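Glutamine synthetase (PDB 4BAX) is an enzyme of the glutamine synthetase family, in which each of ten assembled subunits joins a beta-Grasp domain to a catalytic domain. Local coordinates at residues 98-103 with 330-335; 117-122 with 152-157; 171-176 with 180-185. All blocks are in the same frame, centred on the assembly; numbering follows the deposited sequence.

Interaction 1: 98-103 with 330-335; sequences AELSER and LVDTCC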
# COMPACT_ATOMS: atom_id res chain seq x y z
N ALA A 98 -24.27 50.06 1.61
CA ALA A 98 -25.18 50.65 2.60
C ALA A 98 -25.64 52.05 2.15
O ALA A 98 -26.80 52.39 2.33
CB ALA A 98 -24.51 50.72 3.98
N GLU A 99 -24.74 52.83 1.54
CA GLU A 99 -25.11 54.16 1.02
C GLU A 99 -26.11 54.06 -0.12
O GLU A 99 -27.12 54.77 -0.12
CB GLU A 99 -23.85 54.93 0.54
CG GLU A 99 -22.85 55.49 1.60
CD GLU A 99 -23.15 55.19 3.08
OE1 GLU A 99 -24.32 55.17 3.51
OE2 GLU A 99 -22.18 54.98 3.85
N LEU A 100 -25.85 53.19 -1.08
CA LEU A 100 -26.76 53.04 -2.21
C LEU A 100 -28.11 52.40 -1.84
O LEU A 100 -29.15 52.75 -2.40
CB LEU A 100 -26.08 52.24 -3.31
CG LEU A 100 -25.42 53.27 -4.22
CD1 LEU A 100 -23.94 53.48 -3.83
CD2 LEU A 100 -25.58 52.85 -5.64
N SER A 101 -28.06 51.52 -0.85
CA SER A 101 -29.24 50.84 -0.36
C SER A 101 -30.20 51.87 0.24
O SER A 101 -31.40 51.86 -0.07
CB SER A 101 -28.83 49.82 0.70
OG SER A 101 -29.89 48.99 1.10
N GLU A 102 -29.67 52.77 1.05
CA GLU A 102 -30.47 53.82 1.68
C GLU A 102 -30.98 54.83 0.66
O GLU A 102 -32.10 55.34 0.77
CB GLU A 102 -29.64 54.54 2.75
CG GLU A 102 -30.42 55.57 3.56
CD GLU A 102 -29.54 56.25 4.61
OE1 GLU A 102 -28.76 55.54 5.29
OE2 GLU A 102 -29.60 57.50 4.72
N ARG A 103 -30.12 55.15 -0.29
CA ARG A 103 -30.43 56.12 -1.32
C ARG A 103 -31.61 55.67 -2.17
O ARG A 103 -32.40 56.49 -2.65
CB ARG A 103 -29.20 56.37 -2.18
CG ARG A 103 -29.54 56.93 -3.53
CD ARG A 103 -29.61 58.44 -3.46
NE ARG A 103 -29.90 59.04 -4.76
CZ ARG A 103 -31.09 59.03 -5.35
NH1 ARG A 103 -32.13 58.43 -4.77
NH2 ARG A 103 -31.25 59.60 -6.53
N LEU A 330 -25.67 46.77 -9.42
CA LEU A 330 -26.99 46.59 -10.03
C LEU A 330 -27.95 47.67 -9.55
O LEU A 330 -28.72 48.21 -10.34
CB LEU A 330 -27.53 45.20 -9.74
CG LEU A 330 -26.92 44.16 -10.67
CD1 LEU A 330 -27.25 42.73 -10.21
CD2 LEU A 330 -27.40 44.42 -12.12
N VAL A 331 -27.92 47.98 -8.26
CA VAL A 331 -28.76 49.04 -7.72
C VAL A 331 -28.38 50.39 -8.30
O VAL A 331 -29.24 51.16 -8.74
CB VAL A 331 -28.67 49.10 -6.20
CG1 VAL A 331 -29.18 50.42 -5.68
CG2 VAL A 331 -29.44 47.93 -5.59
N ASP A 332 -27.08 50.68 -8.37
CA ASP A 332 -26.66 51.98 -8.87
C ASP A 332 -27.14 52.13 -10.30
O ASP A 332 -27.84 53.08 -10.64
CB ASP A 332 -25.14 52.13 -8.83
CG ASP A 332 -24.69 53.60 -8.93
OD1 ASP A 332 -25.37 54.38 -9.61
OD2 ASP A 332 -23.68 53.97 -8.31
N THR A 333 -26.80 51.15 -11.13
CA THR A 333 -27.13 51.27 -12.53
C THR A 333 -28.63 51.25 -12.81
O THR A 333 -29.18 52.22 -13.35
CB THR A 333 -26.39 50.18 -13.36
OG1 THR A 333 -24.97 50.35 -13.24
CG2 THR A 333 -26.82 50.19 -14.83
N CYS A 334 -29.30 50.20 -12.37
CA CYS A 334 -30.70 50.01 -12.70
C CYS A 334 -31.65 51.01 -12.04
O CYS A 334 -32.47 51.64 -12.73
CB CYS A 334 -31.14 48.58 -12.37
SG CYS A 334 -30.22 47.30 -13.25
N CYS A 335 -31.51 51.18 -10.72
CA CYS A 335 -32.41 52.05 -9.95
C CYS A 335 -32.29 53.51 -10.38
O CYS A 335 -33.27 54.26 -10.39
CB CYS A 335 -32.13 51.92 -8.45
SG CYS A 335 -32.64 50.38 -7.68
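Leu100 and Asp332 mark the nearest approach of the backbones of segments 98-103 and 330-335, both helical, with their CA atoms 6.7 Å apart, and no hydrogen bond runs between the two. The junction is made by very few side chains. Leu100 leaves its helix toward the other one, and its CD2 does most of the touching: it is modelled 3.3 Å from CB of Asp332, a closeness not to be over-read at this resolution, and lies beside the carboxylate, with OD2 of Asp332 at 3.5 Å. This one methyl of Leu100 meets CB and the carboxylate of Asp332, and the two side chains cross obliquely. Val331 adds a second, looser touch. Its CG1, anti to the backbone N (chi1 163°), is directed at the backbone and base of Leu100, reaching the carbonyl oxygen of Leu100 at 4.0 Å and Leu100 CB at 4.3 Å. Helix 94-103 is therefore set against helix 323-341 by a small, partly buried contact. A salt bridge from Arg103 to Glu339 joins the same two helices further along, Val331 also packs on Phe104 and Pro109, and the buried flank of helix 323-341 touches strand 231-236 and helix 259-264 through Leu330.

Interaction 2: 117-122 with 152-157; sequences YTFFKG and RDVVEA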
# COMPACT_ATOMS: atom_id res chain seq x y z
N TYR A 117 -20.45 26.31 -6.78
CA TYR A 117 -19.14 25.96 -6.25
C TYR A 117 -18.77 24.57 -6.71
O TYR A 117 -19.66 23.77 -7.03
CB TYR A 117 -19.13 26.05 -4.73
CG TYR A 117 -20.17 25.16 -4.07
CD1 TYR A 117 -21.50 25.55 -3.96
CD2 TYR A 117 -19.82 23.92 -3.55
CE1 TYR A 117 -22.44 24.74 -3.37
CE2 TYR A 117 -20.77 23.11 -2.95
CZ TYR A 117 -22.07 23.53 -2.86
OH TYR A 117 -23.00 22.71 -2.25
N THR A 118 -17.48 24.26 -6.66
CA THR A 118 -16.98 22.95 -7.07
C THR A 118 -16.15 22.33 -5.95
O THR A 118 -15.29 23.00 -5.37
CB THR A 118 -16.13 23.07 -8.38
OG1 THR A 118 -16.81 23.93 -9.32
CG2 THR A 118 -15.91 21.69 -9.01
N PHE A 119 -16.41 21.05 -5.66
CA PHE A 119 -15.61 20.31 -4.67
C PHE A 119 -14.26 19.84 -5.20
O PHE A 119 -14.15 19.35 -6.33
CB PHE A 119 -16.38 19.11 -4.11
CG PHE A 119 -17.45 19.47 -3.15
CD1 PHE A 119 -17.20 20.35 -2.12
CD2 PHE A 119 -18.75 18.96 -3.30
CE1 PHE A 119 -18.22 20.70 -1.23
CE2 PHE A 119 -19.77 19.32 -2.43
CZ PHE A 119 -19.51 20.19 -1.39
N PHE A 120 -13.25 19.91 -4.33
CA PHE A 120 -11.92 19.43 -4.69
C PHE A 120 -11.39 18.58 -3.56
O PHE A 120 -11.68 18.82 -2.38
CB PHE A 120 -10.97 20.61 -4.94
CG PHE A 120 -10.89 21.04 -6.37
CD1 PHE A 120 -11.97 21.69 -6.98
CD2 PHE A 120 -9.75 20.79 -7.14
CE1 PHE A 120 -11.90 22.08 -8.32
CE2 PHE A 120 -9.67 21.19 -8.48
CZ PHE A 120 -10.76 21.84 -9.07
N LYS A 121 -10.61 17.56 -3.91
CA LYS A 121 -9.83 16.83 -2.93
C LYS A 121 -8.35 17.02 -3.30
O LYS A 121 -7.82 16.37 -4.23
CB LYS A 121 -10.21 15.35 -2.94
CG LYS A 121 -9.32 14.57 -2.00
CD LYS A 121 -9.96 14.35 -0.63
CE LYS A 121 -8.87 14.13 0.43
NZ LYS A 121 -9.33 13.47 1.69
N GLY A 122 -7.70 17.91 -2.56
CA GLY A 122 -6.39 18.42 -2.93
C GLY A 122 -6.45 19.22 -4.22
O GLY A 122 -7.34 20.07 -4.38
N ARG A 152 -22.50 14.71 -1.90
CA ARG A 152 -23.84 14.97 -1.40
C ARG A 152 -23.90 15.02 0.11
O ARG A 152 -24.68 15.78 0.67
CB ARG A 152 -24.88 13.98 -1.93
CG ARG A 152 -26.24 14.62 -2.15
CD ARG A 152 -27.37 13.61 -2.04
NE ARG A 152 -27.52 12.91 -3.31
CZ ARG A 152 -28.15 13.41 -4.38
NH1 ARG A 152 -28.72 14.61 -4.33
NH2 ARG A 152 -28.24 12.70 -5.49
N ASP A 153 -23.08 14.22 0.77
CA ASP A 153 -23.05 14.26 2.23
C ASP A 153 -22.63 15.67 2.72
O ASP A 153 -23.24 16.20 3.65
CB ASP A 153 -22.15 13.16 2.80
CG ASP A 153 -20.79 13.10 2.12
OD1 ASP A 153 -20.63 13.70 1.03
OD2 ASP A 153 -19.88 12.44 2.68
N VAL A 154 -21.64 16.29 2.06
CA VAL A 154 -21.22 17.65 2.39
C VAL A 154 -22.34 18.65 2.11
O VAL A 154 -22.65 19.52 2.93
CB VAL A 154 -19.96 18.10 1.58
CG1 VAL A 154 -19.43 19.43 2.14
CG2 VAL A 154 -18.83 17.07 1.61
N VAL A 155 -22.96 18.50 0.95
CA VAL A 155 -23.99 19.41 0.51
C VAL A 155 -25.18 19.40 1.47
O VAL A 155 -25.72 20.47 1.84
CB VAL A 155 -24.46 19.05 -0.88
CG1 VAL A 155 -25.67 19.89 -1.26
CG2 VAL A 155 -23.29 19.22 -1.87
N GLU A 156 -25.57 18.21 1.91
CA GLU A 156 -26.67 18.08 2.85
C GLU A 156 -26.35 18.67 4.20
O GLU A 156 -27.20 19.35 4.79
CB GLU A 156 -27.11 16.64 3.00
CG GLU A 156 -27.73 16.05 1.75
CD GLU A 156 -29.21 16.45 1.54
OE1 GLU A 156 -29.91 16.84 2.51
OE2 GLU A 156 -29.68 16.35 0.39
N ALA A 157 -25.12 18.46 4.68
CA ALA A 157 -24.73 19.01 5.98
C ALA A 157 -24.77 20.54 5.95
O ALA A 157 -25.26 21.19 6.89
CB ALA A 157 -23.36 18.51 6.36
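Tyr117 and Phe119, two residues apart on strand 110-121 of the catalytic domain, face Val154 and Val155 on the first turns of helix 152-164, in a helix-on-sheet packing. Over these short segments the axes come within 10.9 Å, and their N-to-C directions are 128° apart. Phe119 is the central piece. It and Val154 approach from opposite directions, and the far end of the ring does the touching: Phe119 CZ lies 3.6 Å from Val154 CG1, with Phe119 CE1 nearly as close to the same methyl. Val155 comes instead to the rim of the ring, its CG2 close to the ring plane and 3.6 Å from Phe119 CE2. That methyl is held from a second direction by Tyr117, whose OH is 3.5 Å from Val155 CG2. With CG between the backbone N and the carbonyl carbon (chi1 58°), the Tyr117 ring reaches across toward the helix and brings its OH to Val155; the ring presents an edge to Phe119 while its CD2 sits above one Phe119 face, toward the rim. Trp181 and Leu126 also pack against Phe119, and Ala208 of helix 190-210 against Val154. The side of the helix bearing Arg152 and Glu156 forms salt bridges with Glu209 and Arg70 of a neighbouring subunit, respectively. No hydrogen bond links strand segment to helix segment, so their direct cohesion comes from close packing of buried aromatic rings and valine methyls; within segment 152-157 the Tyr117 hydroxyl meets the methyls of Val155, while charged groups next to these valines serve the subunit interface.

Interaction 3: 171-176 with 180-185; sequences GINAEV and QWEFQV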
# COMPACT_ATOMS: atom_id res chain seq x y z
N GLY A 171 -33.30 26.84 -2.37
CA GLY A 171 -33.04 25.54 -2.97
C GLY A 171 -31.57 25.22 -3.11
O GLY A 171 -30.70 26.08 -2.91
N ILE A 172 -31.30 23.95 -3.41
CA ILE A 172 -29.98 23.50 -3.79
C ILE A 172 -30.15 22.50 -4.93
O ILE A 172 -31.21 21.86 -5.05
CB ILE A 172 -29.21 22.82 -2.60
CG1 ILE A 172 -30.00 21.62 -2.07
CG2 ILE A 172 -28.97 23.79 -1.45
CD1 ILE A 172 -29.12 20.49 -1.59
N ASN A 173 -29.13 22.38 -5.77
CA ASN A 173 -29.09 21.35 -6.79
C ASN A 173 -27.67 20.97 -7.22
O ASN A 173 -26.72 21.75 -7.03
CB ASN A 173 -29.94 21.74 -8.00
CG ASN A 173 -29.37 22.93 -8.75
OD1 ASN A 173 -29.61 24.10 -8.40
ND2 ASN A 173 -28.58 22.64 -9.78
N ALA A 174 -27.54 19.77 -7.80
CA ALA A 174 -26.27 19.33 -8.38
C ALA A 174 -26.11 19.96 -9.77
O ALA A 174 -27.07 19.96 -10.57
CB ALA A 174 -26.23 17.80 -8.47
N GLU A 175 -24.92 20.48 -10.07
CA GLU A 175 -24.69 21.19 -11.34
C GLU A 175 -24.11 20.32 -12.46
O GLU A 175 -23.91 19.12 -12.29
CB GLU A 175 -23.87 22.46 -11.14
CG GLU A 175 -24.72 23.71 -10.91
CD GLU A 175 -25.60 24.06 -12.12
OE1 GLU A 175 -25.10 23.95 -13.27
OE2 GLU A 175 -26.76 24.51 -11.94
N VAL A 176 -23.87 20.95 -13.61
CA VAL A 176 -23.46 20.27 -14.84
C VAL A 176 -22.10 19.55 -14.74
O VAL A 176 -21.95 18.43 -15.24
CB VAL A 176 -23.45 21.26 -16.04
CG1 VAL A 176 -22.88 20.58 -17.31
CG2 VAL A 176 -24.86 21.81 -16.29
N GLN A 180 -19.88 19.64 -8.87
CA GLN A 180 -20.31 21.04 -8.90
C GLN A 180 -21.73 21.13 -8.42
O GLN A 180 -22.60 20.33 -8.82
CB GLN A 180 -20.19 21.62 -10.31
CG GLN A 180 -20.09 23.14 -10.39
CD GLN A 180 -19.81 23.65 -11.80
OE1 GLN A 180 -20.65 23.53 -12.70
NE2 GLN A 180 -18.63 24.21 -11.99
N TRP A 181 -21.96 22.12 -7.57
CA TRP A 181 -23.24 22.27 -6.88
C TRP A 181 -23.67 23.73 -6.84
O TRP A 181 -22.87 24.65 -7.09
CB TRP A 181 -23.13 21.73 -5.46
CG TRP A 181 -22.91 20.25 -5.37
CD1 TRP A 181 -21.71 19.60 -5.43
CD2 TRP A 181 -23.91 19.23 -5.22
NE1 TRP A 181 -21.90 18.24 -5.31
CE2 TRP A 181 -23.24 17.99 -5.18
CE3 TRP A 181 -25.30 19.25 -5.10
CZ2 TRP A 181 -23.91 16.79 -5.03
CZ3 TRP A 181 -25.96 18.04 -4.95
CH2 TRP A 181 -25.27 16.83 -4.91
N GLU A 182 -24.95 23.91 -6.51
CA GLU A 182 -25.53 25.24 -6.37
C GLU A 182 -26.49 25.31 -5.19
O GLU A 182 -27.17 24.34 -4.87
CB GLU A 182 -26.27 25.62 -7.64
CG GLU A 182 -26.76 27.05 -7.69
CD GLU A 182 -27.70 27.28 -8.87
OE1 GLU A 182 -27.20 27.30 -10.03
OE2 GLU A 182 -28.93 27.43 -8.66
N PHE A 183 -26.50 26.47 -4.52
CA PHE A 183 -27.55 26.82 -3.57
C PHE A 183 -28.06 28.23 -3.87
O PHE A 183 -27.30 29.08 -4.33
CB PHE A 183 -27.11 26.63 -2.10
CG PHE A 183 -26.04 27.60 -1.65
CD1 PHE A 183 -26.37 28.87 -1.19
CD2 PHE A 183 -24.70 27.26 -1.71
CE1 PHE A 183 -25.37 29.77 -0.78
CE2 PHE A 183 -23.71 28.16 -1.31
CZ PHE A 183 -24.06 29.41 -0.84
N GLN A 184 -29.34 28.47 -3.63
CA GLN A 184 -29.94 29.75 -3.99
C GLN A 184 -30.31 30.53 -2.73
O GLN A 184 -31.04 30.02 -1.87
CB GLN A 184 -31.18 29.53 -4.87
CG GLN A 184 -30.88 28.78 -6.17
CD GLN A 184 -31.47 27.39 -6.18
OE1 GLN A 184 -32.53 27.16 -5.59
NE2 GLN A 184 -30.80 26.43 -6.83
N VAL A 185 -29.83 31.78 -2.64
CA VAL A 185 -30.15 32.63 -1.52
C VAL A 185 -31.07 33.76 -1.96
O VAL A 185 -30.78 34.48 -2.92
CB VAL A 185 -28.89 33.25 -0.90
CG1 VAL A 185 -29.25 33.96 0.40
CG2 VAL A 185 -27.86 32.19 -0.65
O HOH W 1 -22.53 24.83 -13.75
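Ala174 and Trp181 form a non-hydrogen-bonded pair of the antiparallel hairpin made by strands 169-174 and 180-188, and the indole lies flat across its partner. Ala174 CB stands over the six-membered ring of Trp181, 3.8 Å from its centroid and 21° off the normal, a CH-pi contact. On the same side of the sheet Ile172 CG2 meets Phe183 CB at 3.5 Å, the two side chains crossing at a slant. The opposite side is polar and carries Asn173, Glu182 and Gln184. Gln184, bent at chi2 (111°), lays its amide across the neighbouring strand over Gly171, with OE1 3.1 Å from Gly171 CA, and NE2 donates to Glu182 OE2 (2.8 Å) on the anti side of that carboxylate. The carboxylate of Glu182 stands 81° from the Asn173 amide plane, and Asn173 ND2 donates to Ala174 O from above the carbonyl plane. Glu175 brings its OE2 to 3.4 Å from Glu182 OE1, the two carboxylates nearly parallel. Reciprocal backbone bonds join Asn173 and Glu182, and Glu175 N donates to Gln180 O where the hairpin turns. Strand 110-121 flanks strand 180-188, with Glu116 close to Glu182; helix 152-164 covers Ile172 and Trp181, whose NE1 bonds to Phe150 O; and a strand of a neighbouring subunit continues the sheet beyond Ile172.

Interactions 2 and 3 are neighbours, with centres 11 Å apart, and share one sheet in which strand 110-121 lies beside strand 180-188. They are joined directly: Tyr117 O and Trp181 N, 2.9 Å apart, probably form a hydrogen bond, and Val155 CG2 packs at 3.4 Å on Trp181 CD2. Both reach a second subunit. The Val154 side chain is about 5 Å from a bound sodium ion, and that of Trp181 about 10 Å from a sodium ion. Interaction 1 stands apart across the chain's centre, its centre 34 Å from that of interaction 2 and 28 Å from that of interaction 3.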